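PDB 5V6F: hemolysin-related protein from Vibrio cholerae serotype O1, which binds mannose-containing glycans through its second beta-prism lectin domain, the part described here, and is named RbmC among the biofilm proteins of this organism. Local coordinates for residues Ser4-Tyr9 / Gly133-Tyr138; Gln16-Ala21 / Ile119-Val124; Ala58-Asp63 / Ile85-Lys90. All blocks are in the same frame, centred on the assembly; numbering follows the deposited sequence.

Contact 1 (Ser4-Tyr9 / Gly133-Tyr138)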
ATOM      1  N   SER A   4       8.993   8.840   3.654  1.00  6.24           N
ATOM      2  CA  SER A   4       7.675   9.434   3.522  1.00  6.52           C
ATOM      3  C   SER A   4       6.974   9.447   4.871  1.00  6.71           C
ATOM      4  O   SER A   4       7.434   8.834   5.836  1.00  6.70           O
ATOM      5  CB  SER A   4       6.849   8.638   2.516  1.00  6.55           C
ATOM      6  OG  SER A   4       6.478   7.375   3.054  1.00  5.57           O
ATOM      7  N   PRO A   5       5.838  10.129   4.971  1.00  6.98           N
ATOM      8  CA  PRO A   5       4.972   9.931   6.134  1.00  8.51           C
ATOM      9  C   PRO A   5       4.490   8.490   6.203  1.00  7.24           C
ATOM     10  O   PRO A   5       4.596   7.715   5.249  1.00  7.45           O
ATOM     11  CB  PRO A   5       3.806  10.898   5.894  1.00 15.33           C
ATOM     12  CG  PRO A   5       4.302  11.872   4.873  1.00 11.55           C
ATOM     13  CD  PRO A   5       5.295  11.129   4.039  1.00  8.74           C
ATOM     14  N   ILE A   6       3.954   8.130   7.364  1.00  6.99           N
ATOM     15  CA  ILE A   6       3.217   6.880   7.500  1.00  3.90           C
ATOM     16  C   ILE A   6       1.808   7.140   6.977  1.00  8.47           C
ATOM     17  O   ILE A   6       1.049   7.905   7.575  1.00 12.31           O
ATOM     18  CB  ILE A   6       3.195   6.384   8.951  1.00  4.93           C
ATOM     19  CG1 ILE A   6       4.621   6.125   9.450  1.00 11.40           C
ATOM     20  CG2 ILE A   6       2.345   5.124   9.065  1.00 11.39           C
ATOM     21  CD1 ILE A   6       4.709   5.763  10.930  1.00 13.45           C
ATOM     22  N   PHE A   7       1.474   6.532   5.842  1.00  5.22           N
ATOM     23  CA  PHE A   7       0.131   6.628   5.292  1.00  4.86           C
ATOM     24  C   PHE A   7      -0.793   5.664   6.022  1.00  7.69           C
ATOM     25  O   PHE A   7      -0.409   4.537   6.341  1.00  7.32           O
ATOM     26  CB  PHE A   7       0.140   6.313   3.796  1.00  5.55           C
ATOM     27  CG  PHE A   7       1.180   7.066   3.026  1.00  3.74           C
ATOM     28  CD1 PHE A   7       1.078   8.434   2.857  1.00  4.64           C
ATOM     29  CD2 PHE A   7       2.261   6.403   2.468  1.00  6.59           C
ATOM     30  CE1 PHE A   7       2.036   9.132   2.150  1.00  7.63           C
ATOM     31  CE2 PHE A   7       3.222   7.091   1.756  1.00  5.80           C
ATOM     32  CZ  PHE A   7       3.110   8.461   1.596  1.00  7.74           C
ATOM     33  N   GLY A   8      -2.007   6.113   6.293  1.00  5.61           N
ATOM     34  CA  GLY A   8      -2.952   5.277   7.011  1.00  5.50           C
ATOM     35  C   GLY A   8      -2.696   5.343   8.498  1.00  5.63           C
ATOM     36  O   GLY A   8      -2.578   6.430   9.071  1.00  7.32           O
ATOM     37  N   TYR A   9      -2.597   4.172   9.127  1.00  3.80           N
ATOM     38  CA  TYR A   9      -2.538   4.053  10.577  1.00  4.09           C
ATOM     39  C   TYR A   9      -1.445   3.061  10.943  1.00  9.79           C
ATOM     40  O   TYR A   9      -1.079   2.194  10.147  1.00  6.42           O
ATOM     41  CB  TYR A   9      -3.895   3.611  11.138  1.00  8.13           C
ATOM     42  CG  TYR A   9      -5.056   4.290  10.442  1.00  9.24           C
ATOM     43  CD1 TYR A   9      -5.504   5.538  10.851  1.00  8.57           C
ATOM     44  CD2 TYR A   9      -5.689   3.692   9.360  1.00  6.57           C
ATOM     45  CE1 TYR A   9      -6.556   6.167  10.209  1.00  9.04           C
ATOM     46  CE2 TYR A   9      -6.743   4.312   8.714  1.00  6.10           C
ATOM     47  CZ  TYR A   9      -7.172   5.550   9.144  1.00  6.71           C
ATOM     48  OH  TYR A   9      -8.223   6.181   8.508  1.00  8.64           O
ATOM     49  N   GLY A 133      -1.367   0.551   7.379  1.00  4.30           N
ATOM     50  CA  GLY A 133      -0.509   1.650   6.973  1.00  5.29           C
ATOM     51  C   GLY A 133       0.711   1.160   6.224  1.00  3.28           C
ATOM     52  O   GLY A 133       1.038  -0.028   6.233  1.00  4.14           O
ATOM     53  N   PHE A 134       1.384   2.102   5.561  1.00  3.79           N
ATOM     54  CA  PHE A 134       2.679   1.816   4.958  1.00  4.49           C
ATOM     55  C   PHE A 134       3.481   3.103   4.837  1.00  3.36           C
ATOM     56  O   PHE A 134       2.949   4.211   4.936  1.00  2.41           O
ATOM     57  CB  PHE A 134       2.549   1.113   3.593  1.00  2.62           C
ATOM     58  CG  PHE A 134       2.193   2.026   2.443  1.00  3.12           C
ATOM     59  CD1 PHE A 134       0.868   2.310   2.149  1.00  3.11           C
ATOM     60  CD2 PHE A 134       3.181   2.569   1.636  1.00  3.03           C
ATOM     61  CE1 PHE A 134       0.536   3.134   1.089  1.00  5.46           C
ATOM     62  CE2 PHE A 134       2.854   3.393   0.570  1.00  5.59           C
ATOM     63  CZ  PHE A 134       1.533   3.676   0.298  1.00  5.99           C
ATOM     64  N   GLN A 135       4.783   2.932   4.631  1.00  1.77           N
ATOM     65  CA  GLN A 135       5.722   4.041   4.608  1.00  1.97           C
ATOM     66  C   GLN A 135       6.894   3.686   3.709  1.00  4.25           C
ATOM     67  O   GLN A 135       7.368   2.547   3.718  1.00  4.19           O
ATOM     68  CB  GLN A 135       6.215   4.355   6.023  1.00  3.10           C
ATOM     69  CG  GLN A 135       7.309   5.392   6.097  1.00  5.10           C
ATOM     70  CD  GLN A 135       7.838   5.557   7.502  1.00  7.88           C
ATOM     71  OE1 GLN A 135       8.101   4.574   8.201  1.00  8.25           O
ATOM     72  NE2 GLN A 135       7.986   6.803   7.932  1.00 10.72           N
ATOM     73  N   PHE A 136       7.356   4.669   2.943  1.00  3.08           N
ATOM     74  CA  PHE A 136       8.563   4.537   2.138  1.00  5.93           C
ATOM     75  C   PHE A 136       9.769   5.058   2.913  1.00  6.86           C
ATOM     76  O   PHE A 136       9.690   6.092   3.582  1.00  7.06           O
ATOM     77  CB  PHE A 136       8.437   5.322   0.830  1.00  3.34           C
ATOM     78  CG  PHE A 136       7.386   4.804  -0.119  1.00  5.52           C
ATOM     79  CD1 PHE A 136       7.202   3.447  -0.321  1.00  5.12           C
ATOM     80  CD2 PHE A 136       6.591   5.692  -0.825  1.00  6.45           C
ATOM     81  CE1 PHE A 136       6.243   2.986  -1.204  1.00  4.84           C
ATOM     82  CE2 PHE A 136       5.633   5.237  -1.711  1.00  6.91           C
ATOM     83  CZ  PHE A 136       5.458   3.883  -1.898  1.00  4.08           C
ATOM     84  N   VAL A 137      10.892   4.355   2.793  1.00  3.36           N
ATOM     85  CA  VAL A 137      12.143   4.720   3.450  1.00  4.88           C
ATOM     86  C   VAL A 137      13.218   4.893   2.384  1.00  7.15           C
ATOM     87  O   VAL A 137      13.285   4.110   1.431  1.00  5.54           O
ATOM     88  CB  VAL A 137      12.576   3.655   4.481  1.00  5.14           C
ATOM     89  CG1 VAL A 137      13.771   4.141   5.280  1.00 13.35           C
ATOM     90  CG2 VAL A 137      11.418   3.279   5.403  1.00 10.32           C
ATOM     91  N   TYR A 138      14.066   5.906   2.558  1.00  5.41           N
ATOM     92  CA  TYR A 138      15.158   6.187   1.626  1.00  8.12           C
ATOM     93  C   TYR A 138      16.530   5.925   2.244  1.00  7.05           C
ATOM     94  O   TYR A 138      16.671   5.770   3.459  1.00 11.69           O
ATOM     95  CB  TYR A 138      15.100   7.639   1.151  1.00  7.04           C
ATOM     96  CG  TYR A 138      13.744   8.069   0.650  1.00  6.64           C
ATOM     97  CD1 TYR A 138      13.126   7.398  -0.392  1.00  6.62           C
ATOM     98  CD2 TYR A 138      13.087   9.157   1.208  1.00 10.83           C
ATOM     99  CE1 TYR A 138      11.887   7.789  -0.860  1.00 10.51           C
ATOM    100  CE2 TYR A 138      11.847   9.557   0.747  1.00 12.98           C
ATOM    101  CZ  TYR A 138      11.251   8.867  -0.288  1.00  8.96           C
ATOM    102  OH  TYR A 138      10.016   9.255  -0.757  1.00 13.04           O
ATOM    103  OXT TYR A 138      17.536   5.881   1.528  1.00  5.27           O
TER
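Phe7 and Phe134 face the same side of the sheet as an antiparallel hydrogen-bonded pair, and their rings meet obliquely, with centroids 5.0 Å apart and planes at 50°. The touching atom of Phe7 is CD2, which lies over one face of the Phe134 ring, offset toward its rim, and comes within 3.6 Å of Phe134 CZ. Phe134 reaches this place because its CG stands between the backbone N and the carbonyl carbon (chi1 78°). Gln135, with CG anti to the backbone N (chi1 174°) and its chain extended, passes CG1 of Ile6 and donates from NE2 to Ser4 O at 3.0 Å; that oxygen lies in the plane of the amide, and the bond is nearly straight. Gln135 OE1 is taken by Asn123 ND2, so both ends of the amide are used and its rotation is fixed. Ser4 grips Phe136 twice: its N donates to Phe136 O, while its OG accepts from Phe136 N at 2.8 Å and donates to Pro5 O at 2.9 Å. A serine hydroxyl thus stands in for a backbone carbonyl in the ladder before Phe7 N and Phe134 O resume it at 2.9 Å. In the non-hydrogen-bonded pair Gly8-Gly133, Gly133 CA lies 3.0 Å from Phe7 O and makes a CA-H...O contact with Tyr9 O (3.3 Å), leaving no room for a CB; Gly8's backbone angles also call for glycine. Phe7, Phe134 and Phe136 also pack on Val68, Val70 and Leu65 of strand 65-75. The N-terminal edge strand pairing with the C-terminal strand closes one sheet of the beta-prism lectin fold.

Contact 2 (Gln16-Ala21 / Ile119-Val124)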
ATOM      1  N   GLN A  16       8.769  -4.967   7.863  1.00  4.13           N
ATOM      2  CA  GLN A  16       9.696  -4.191   7.048  1.00  2.55           C
ATOM      3  C   GLN A  16      10.093  -5.030   5.844  1.00  7.44           C
ATOM      4  O   GLN A  16      10.567  -6.159   6.000  1.00  5.45           O
ATOM      5  CB  GLN A  16      10.915  -3.756   7.878  1.00  3.98           C
ATOM      6  CG  GLN A  16      10.480  -3.068   9.187  1.00 10.15           C
ATOM      7  CD  GLN A  16      11.577  -2.281   9.888  1.00 14.91           C
ATOM      8  OE1 GLN A  16      11.358  -1.138  10.319  1.00 20.98           O
ATOM      9  NE2 GLN A  16      12.744  -2.887  10.030  1.00 12.95           N
ATOM     10  N   ARG A  17       9.871  -4.495   4.645  1.00  7.07           N
ATOM     11  CA  ARG A  17      10.116  -5.230   3.406  1.00  8.73           C
ATOM     12  C   ARG A  17      11.106  -4.455   2.549  1.00  5.96           C
ATOM     13  O   ARG A  17      10.809  -3.348   2.084  1.00  5.20           O
ATOM     14  CB  ARG A  17       8.809  -5.487   2.660  1.00  9.36           C
ATOM     15  CG  ARG A  17       7.907  -6.516   3.354  1.00  8.14           C
ATOM     16  CD  ARG A  17       8.576  -7.895   3.423  1.00 12.57           C
ATOM     17  NE  ARG A  17       7.782  -8.894   4.140  1.00 12.81           N
ATOM     18  CZ  ARG A  17       7.931  -9.209   5.423  1.00  9.18           C
ATOM     19  NH1 ARG A  17       8.841  -8.606   6.176  1.00 10.74           N
ATOM     20  NH2 ARG A  17       7.154 -10.138   5.964  1.00 12.79           N
ATOM     21  N   VAL A  18      12.277  -5.041   2.348  1.00  5.07           N
ATOM     22  CA  VAL A  18      13.348  -4.409   1.593  1.00  5.11           C
ATOM     23  C   VAL A  18      13.050  -4.526   0.108  1.00  4.54           C
ATOM     24  O   VAL A  18      12.638  -5.585  -0.384  1.00  4.86           O
ATOM     25  CB  VAL A  18      14.702  -5.049   1.955  1.00  6.67           C
ATOM     26  CG1 VAL A  18      15.812  -4.538   1.053  1.00  9.37           C
ATOM     27  CG2 VAL A  18      15.037  -4.778   3.415  1.00 13.05           C
ATOM     28  N   VAL A  19      13.251  -3.426  -0.611  1.00  5.32           N
ATOM     29  CA  VAL A  19      13.062  -3.406  -2.055  1.00  2.25           C
ATOM     30  C   VAL A  19      14.289  -4.013  -2.722  1.00  2.64           C
ATOM     31  O   VAL A  19      15.428  -3.609  -2.449  1.00  5.08           O
ATOM     32  CB  VAL A  19      12.811  -1.975  -2.550  1.00  4.48           C
ATOM     33  CG1 VAL A  19      12.568  -1.975  -4.041  1.00  1.80           C
ATOM     34  CG2 VAL A  19      11.631  -1.356  -1.811  1.00  4.91           C
ATOM     35  N   THR A  20      14.063  -4.977  -3.607  1.00  3.97           N
ATOM     36  CA  THR A  20      15.158  -5.632  -4.303  1.00  4.64           C
ATOM     37  C   THR A  20      15.632  -4.778  -5.473  1.00  5.82           C
ATOM     38  O   THR A  20      15.051  -3.742  -5.804  1.00  4.23           O
ATOM     39  CB  THR A  20      14.733  -7.004  -4.819  1.00  6.53           C
ATOM     40  OG1 THR A  20      13.818  -6.830  -5.912  1.00  6.43           O
ATOM     41  CG2 THR A  20      14.085  -7.831  -3.712  1.00 10.99           C
ATOM     42  N   ALA A  21      16.689  -5.247  -6.139  1.00  4.99           N
ATOM     43  CA  ALA A  21      17.174  -4.572  -7.337  1.00  4.58           C
ATOM     44  C   ALA A  21      16.101  -4.461  -8.414  1.00  5.61           C
ATOM     45  O   ALA A  21      16.234  -3.631  -9.321  1.00  7.57           O
ATOM     46  CB  ALA A  21      18.394  -5.309  -7.896  1.00  7.93           C
ATOM     47  N   ILE A 119      13.434   4.463  -3.241  1.00  4.35           N
ATOM     48  CA  ILE A 119      12.742   3.779  -2.155  1.00  3.98           C
ATOM     49  C   ILE A 119      13.483   2.474  -1.888  1.00  2.23           C
ATOM     50  O   ILE A 119      13.518   1.586  -2.746  1.00  3.82           O
ATOM     51  CB  ILE A 119      11.274   3.524  -2.507  1.00  1.72           C
ATOM     52  CG1 ILE A 119      10.550   4.836  -2.822  1.00  4.81           C
ATOM     53  CG2 ILE A 119      10.578   2.801  -1.362  1.00  4.43           C
ATOM     54  CD1 ILE A 119       9.218   4.641  -3.526  1.00  5.12           C
ATOM     55  N   LYS A 120      14.083   2.345  -0.704  1.00  2.64           N
ATOM     56  CA  LYS A 120      14.856   1.153  -0.382  1.00  3.08           C
ATOM     57  C   LYS A 120      14.089   0.156   0.472  1.00  4.48           C
ATOM     58  O   LYS A 120      14.470  -1.018   0.521  1.00  4.15           O
ATOM     59  CB  LYS A 120      16.161   1.536   0.332  1.00  2.80           C
ATOM     60  CG  LYS A 120      16.007   1.964   1.786  1.00  5.68           C
ATOM     61  CD  LYS A 120      17.331   2.470   2.342  1.00  4.70           C
ATOM     62  CE  LYS A 120      17.247   2.767   3.835  1.00  8.08           C
ATOM     63  NZ  LYS A 120      18.443   3.515   4.322  1.00  8.75           N
ATOM     64  N   GLN A 121      13.009   0.586   1.116  1.00  3.67           N
ATOM     65  CA  GLN A 121      12.281  -0.269   2.038  1.00  2.98           C
ATOM     66  C   GLN A 121      10.862   0.261   2.159  1.00  3.52           C
ATOM     67  O   GLN A 121      10.626   1.468   2.062  1.00  4.92           O
ATOM     68  CB  GLN A 121      12.985  -0.314   3.402  1.00  2.53           C
ATOM     69  CG  GLN A 121      12.287  -1.119   4.486  1.00  4.77           C
ATOM     70  CD  GLN A 121      13.119  -1.212   5.751  1.00 11.77           C
ATOM     71  OE1 GLN A 121      14.203  -1.798   5.755  1.00 15.17           O
ATOM     72  NE2 GLN A 121      12.620  -0.625   6.832  1.00  5.62           N
ATOM     73  N   ILE A 122       9.919  -0.659   2.337  1.00  4.04           N
ATOM     74  CA  ILE A 122       8.534  -0.328   2.635  1.00  3.49           C
ATOM     75  C   ILE A 122       8.233  -0.891   4.013  1.00  3.99           C
ATOM     76  O   ILE A 122       8.390  -2.098   4.245  1.00  4.40           O
ATOM     77  CB  ILE A 122       7.555  -0.892   1.595  1.00  4.76           C
ATOM     78  CG1 ILE A 122       7.989  -0.517   0.173  1.00  5.29           C
ATOM     79  CG2 ILE A 122       6.137  -0.379   1.881  1.00  2.36           C
ATOM     80  CD1 ILE A 122       7.129  -1.143  -0.922  1.00  3.89           C
ATOM     81  N   ASN A 123       7.829  -0.023   4.930  1.00  2.70           N
ATOM     82  CA  ASN A 123       7.289  -0.467   6.200  1.00  3.31           C
ATOM     83  C   ASN A 123       5.789  -0.648   6.030  1.00  2.95           C
ATOM     84  O   ASN A 123       5.131   0.170   5.386  1.00  3.40           O
ATOM     85  CB  ASN A 123       7.593   0.540   7.311  1.00  3.62           C
ATOM     86  CG  ASN A 123       9.083   0.729   7.531  1.00  5.03           C
ATOM     87  OD1 ASN A 123       9.863  -0.214   7.409  1.00  6.36           O
ATOM     88  ND2 ASN A 123       9.483   1.950   7.853  1.00  6.22           N
ATOM     89  N   VAL A 124       5.263  -1.745   6.570  1.00  4.39           N
ATOM     90  CA  VAL A 124       3.858  -2.102   6.420  1.00  2.32           C
ATOM     91  C   VAL A 124       3.306  -2.471   7.787  1.00  5.08           C
ATOM     92  O   VAL A 124       3.909  -3.274   8.507  1.00  4.55           O
ATOM     93  CB  VAL A 124       3.662  -3.276   5.441  1.00  6.20           C
ATOM     94  CG1 VAL A 124       2.177  -3.535   5.217  1.00  4.67           C
ATOM     95  CG2 VAL A 124       4.376  -3.003   4.120  1.00  4.04           C
TER
HETATM   96  O   HOH W   1      16.775  -1.583  -1.053  1.00  5.96           O
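The amides of Gln16 and Asn123 lie side by side and point the same way, their planes only 15° apart, on the face of the sheet that Val18 and Gln121 also share. Their oxygens, Gln16 OE1 and Asn123 OD1, are 3.4 Å apart and form no bond. Instead Gln121 NE2 donates to Asn123 OD1 at 2.8 Å, its partner tilted 22° from the amide plane. The amide planes of Gln121 and Gln16 are 48° apart, and Gln121 NE2 lies 3.6 Å from Gln16 CD. Beneath these side chains, strands 13-18 and 121-126 run antiparallel in one sheet of the beta prism, with Arg17 and Ile122 exchanging two backbone bonds of 2.8 Å. Lys120 and Gln121 form a classic beta bulge opposite Val137. Arg17 bends at CG, and its guanidinium holds Gln16 O through NH1 at 3.0 Å, from above that carbonyl plane, while NE donates to Asn42 O. Past the strand end, Val19 N bonds Lys120 O, and a water donates to both Val19 O and Lys120 O. Val19 CG2, anti to the carbonyl carbon, turns inward and lies 4.2 Å from Ile122 CG1.

Contact 3 (Ala58-Asp63 / Ile85-Lys90)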
ATOM      1  N   ALA A  58      -0.808  -6.475 -10.692  1.00  4.27           N
ATOM      2  CA  ALA A  58       0.453  -6.213 -11.359  1.00  3.70           C
ATOM      3  C   ALA A  58       1.326  -5.343 -10.459  1.00  6.15           C
ATOM      4  O   ALA A  58       0.816  -4.427  -9.799  1.00  5.45           O
ATOM      5  CB  ALA A  58       0.217  -5.520 -12.701  1.00  3.97           C
ATOM      6  N   PRO A  59       2.630  -5.602 -10.389  1.00  5.16           N
ATOM      7  CA  PRO A  59       3.479  -4.844  -9.467  1.00  4.76           C
ATOM      8  C   PRO A  59       3.666  -3.403  -9.907  1.00  5.29           C
ATOM      9  O   PRO A  59       3.568  -3.063 -11.089  1.00  7.82           O
ATOM     10  CB  PRO A  59       4.808  -5.606  -9.497  1.00  6.52           C
ATOM     11  CG  PRO A  59       4.824  -6.276 -10.823  1.00  7.76           C
ATOM     12  CD  PRO A  59       3.395  -6.627 -11.120  1.00  6.51           C
ATOM     13  N   ILE A  60       3.942  -2.558  -8.922  1.00  3.46           N
ATOM     14  CA  ILE A  60       4.271  -1.157  -9.147  1.00  3.36           C
ATOM     15  C   ILE A  60       5.785  -1.028  -9.257  1.00  3.09           C
ATOM     16  O   ILE A  60       6.521  -1.460  -8.361  1.00  3.73           O
ATOM     17  CB  ILE A  60       3.727  -0.282  -8.005  1.00  4.62           C
ATOM     18  CG1 ILE A  60       2.217  -0.485  -7.837  1.00  7.16           C
ATOM     19  CG2 ILE A  60       4.052   1.184  -8.239  1.00  6.56           C
ATOM     20  CD1 ILE A  60       1.392  -0.124  -9.051  1.00  7.90           C
ATOM     21  N   ALA A  61       6.252  -0.436 -10.354  1.00  3.50           N
ATOM     22  CA  ALA A  61       7.680  -0.192 -10.547  1.00  4.82           C
ATOM     23  C   ALA A  61       8.058   1.035  -9.725  1.00  5.36           C
ATOM     24  O   ALA A  61       7.754   2.169 -10.097  1.00  5.18           O
ATOM     25  CB  ALA A  61       8.001  -0.006 -12.023  1.00  7.01           C
ATOM     26  N   LEU A  62       8.728   0.806  -8.594  1.00  4.03           N
ATOM     27  CA  LEU A  62       9.014   1.893  -7.666  1.00  4.59           C
ATOM     28  C   LEU A  62      10.004   2.895  -8.239  1.00  4.08           C
ATOM     29  O   LEU A  62       9.988   4.066  -7.847  1.00  5.73           O
ATOM     30  CB  LEU A  62       9.549   1.331  -6.354  1.00  5.48           C
ATOM     31  CG  LEU A  62       8.542   0.533  -5.524  1.00  5.06           C
ATOM     32  CD1 LEU A  62       9.225  -0.053  -4.302  1.00  8.09           C
ATOM     33  CD2 LEU A  62       7.357   1.397  -5.114  1.00  8.87           C
ATOM     34  N   ASP A  63      10.885   2.457  -9.137  1.00  5.40           N
ATOM     35  CA  ASP A  63      11.776   3.402  -9.795  1.00  4.33           C
ATOM     36  C   ASP A  63      11.026   4.285 -10.778  1.00  7.25           C
ATOM     37  O   ASP A  63      11.560   5.314 -11.205  1.00  8.34           O
ATOM     38  CB  ASP A  63      12.900   2.659 -10.517  1.00 10.06           C
ATOM     39  CG  ASP A  63      12.378   1.661 -11.533  1.00 15.19           C
ATOM     40  OD1 ASP A  63      11.392   0.956 -11.227  1.00  8.97           O
ATOM     41  OD2 ASP A  63      12.949   1.588 -12.641  1.00 20.86           O
ATOM     42  N   ILE A  85      -5.140   2.913  -3.000  1.00  3.43           N
ATOM     43  CA  ILE A  85      -3.921   3.639  -3.338  1.00  2.45           C
ATOM     44  C   ILE A  85      -3.934   3.916  -4.828  1.00  2.64           C
ATOM     45  O   ILE A  85      -4.055   2.988  -5.638  1.00  3.65           O
ATOM     46  CB  ILE A  85      -2.637   2.871  -2.973  1.00  1.86           C
ATOM     47  CG1 ILE A  85      -2.658   2.416  -1.515  1.00  3.34           C
ATOM     48  CG2 ILE A  85      -1.415   3.761  -3.221  1.00  3.66           C
ATOM     49  CD1 ILE A  85      -1.614   1.375  -1.206  1.00  3.90           C
ATOM     50  N   LYS A  86      -3.788   5.186  -5.188  1.00  3.88           N
ATOM     51  CA  LYS A  86      -3.586   5.587  -6.570  1.00  3.84           C
ATOM     52  C   LYS A  86      -2.101   5.866  -6.776  1.00  4.75           C
ATOM     53  O   LYS A  86      -1.534   6.743  -6.118  1.00  3.91           O
ATOM     54  CB  LYS A  86      -4.421   6.818  -6.911  1.00  4.98           C
ATOM     55  CG  LYS A  86      -4.235   7.319  -8.328  1.00  4.78           C
ATOM     56  CD  LYS A  86      -5.060   8.566  -8.579  1.00 11.76           C
ATOM     57  CE  LYS A  86      -4.642   9.253  -9.858  1.00 11.57           C
ATOM     58  NZ  LYS A  86      -5.346  10.557 -10.032  1.00 20.67           N
ATOM     59  N   PHE A  87      -1.479   5.108  -7.673  1.00  5.39           N
ATOM     60  CA  PHE A  87      -0.073   5.274  -8.017  1.00  6.04           C
ATOM     61  C   PHE A  87       0.022   6.045  -9.329  1.00  2.52           C
ATOM     62  O   PHE A  87      -0.500   5.592 -10.351  1.00  5.60           O
ATOM     63  CB  PHE A  87       0.622   3.919  -8.161  1.00  4.94           C
ATOM     64  CG  PHE A  87       0.557   3.050  -6.929  1.00  4.66           C
ATOM     65  CD1 PHE A  87      -0.507   2.191  -6.724  1.00  4.48           C
ATOM     66  CD2 PHE A  87       1.589   3.057  -6.004  1.00  5.38           C
ATOM     67  CE1 PHE A  87      -0.553   1.373  -5.604  1.00  6.33           C
ATOM     68  CE2 PHE A  87       1.546   2.244  -4.879  1.00  5.78           C
ATOM     69  CZ  PHE A  87       0.479   1.400  -4.684  1.00  6.79           C
ATOM     70  N   THR A  88       0.680   7.203  -9.302  1.00  3.17           N
ATOM     71  CA  THR A  88       0.963   7.975 -10.506  1.00  2.63           C
ATOM     72  C   THR A  88       2.434   7.802 -10.862  1.00  5.00           C
ATOM     73  O   THR A  88       3.310   7.992 -10.011  1.00  4.78           O
ATOM     74  CB  THR A  88       0.627   9.459 -10.317  1.00  5.09           C
ATOM     75  OG1 THR A  88      -0.770   9.605 -10.037  1.00  6.06           O
ATOM     76  CG2 THR A  88       0.951  10.256 -11.571  1.00  7.63           C
ATOM     77  N   MET A  89       2.697   7.435 -12.113  1.00  4.73           N
ATOM     78  CA  MET A  89       4.039   7.100 -12.568  1.00  4.34           C
ATOM     79  C   MET A  89       4.659   8.279 -13.320  1.00  5.50           C
ATOM     80  O   MET A  89       3.976   9.227 -13.715  1.00  5.51           O
ATOM     81  CB  MET A  89       3.999   5.853 -13.459  1.00  4.42           C
ATOM     82  CG  MET A  89       3.043   4.770 -12.980  1.00 10.92           C
ATOM     83  SD  MET A  89       3.370   4.226 -11.292  1.00  7.99           S
ATOM     84  CE  MET A  89       4.903   3.323 -11.525  1.00 11.54           C
ATOM     85  N   LYS A  90       5.979   8.212 -13.521  1.00  5.97           N
ATOM     86  CA  LYS A  90       6.670   9.316 -14.180  1.00  6.46           C
ATOM     87  C   LYS A  90       6.272   9.453 -15.641  1.00  7.61           C
ATOM     88  O   LYS A  90       6.504  10.511 -16.232  1.00  7.37           O
ATOM     89  CB  LYS A  90       8.191   9.156 -14.089  1.00  8.29           C
ATOM     90  CG  LYS A  90       8.752   9.051 -12.684  1.00  8.19           C
ATOM     91  CD  LYS A  90      10.228   8.642 -12.669  1.00 12.03           C
ATOM     92  CE  LYS A  90      10.782   8.622 -11.248  1.00 26.10           C
ATOM     93  NZ  LYS A  90      12.273   8.577 -11.234  1.00 45.76           N
TER
HETATM   94  O   HOH W   2      13.896   6.376 -10.441  1.00 27.44           O
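Ile60 points its side chain at Phe87 from one sheet to the next, the CA atoms of the pair being 7.8 Å apart, with no backbone bond between the segments. From CB the chain divides. CG1, anti to the carbonyl carbon (chi1 -56°), sits squarely over the middle of the Phe87 ring, 3.8 Å from its centroid and only 2° off the ring normal, in a CH-pi contact. A second turn (chi2 -61°) keeps CD1 over the ring as well, where it lies 3.8 Å from Phe87 CD1 instead of running past the aromatic. The other branch, CG2, stays on the same face, out toward the rim at Phe87 CD2, and touches the methyl of Met89, CE, at 4.0 Å. The Phe87 ring is therefore held between two isoleucines: Ile60 CG1 covers one face and CG2 of Ile85, two residues earlier on the same strand, covers the other, nearer its rim. Met89, bent at both CG and SD, folds its chain back so that CE comes within 3.4 Å of Ala61 O. Beyond this apolar patch the contact becomes polar. Lys90 stretches out, its CE passing close to Asp63 O, and makes a weak hydrogen bond from NZ to that carbonyl at 3.3 Å. A water bridges the same two groups, donating to Asp63 O at 2.7 Å and accepting from Lys90 NZ. On the inner side, Phe87 also rests on Met25 of strand 24-29 and on Leu65 and Val68 of strand 65-75, and Ile60 on Val95. Apolar side chains from separate sheets packing against one another, here isoleucine over a phenylalanine ring, fill the interior of a beta prism, in this case between the sheet of strand 55-61 and that of strand 80-89.

Overall arrangement
Contacts 1 and 2 belong to the same four-stranded sheet, which they build from its two outer strands, 7-8 and 13-18, onto the neighbouring central strands 131-137 and 121-126. Both rest on backbone ladders, backed by glutamine, asparagine or serine side chains. Contact 3 instead joins the two other sheets and depends on side-chain packing, with a weak, water-assisted lysine link at its exposed end. Their apolar sides meet in the interior: Phe134 of contact 1 touches Ile85, and Val19, Ile119 and Ile122 of contact 2 close on Leu62. Contact 2 has the more exposed outer face, whereas the phenylalanines of contact 1 and the Ile60-Phe87 pair of contact 3 are buried.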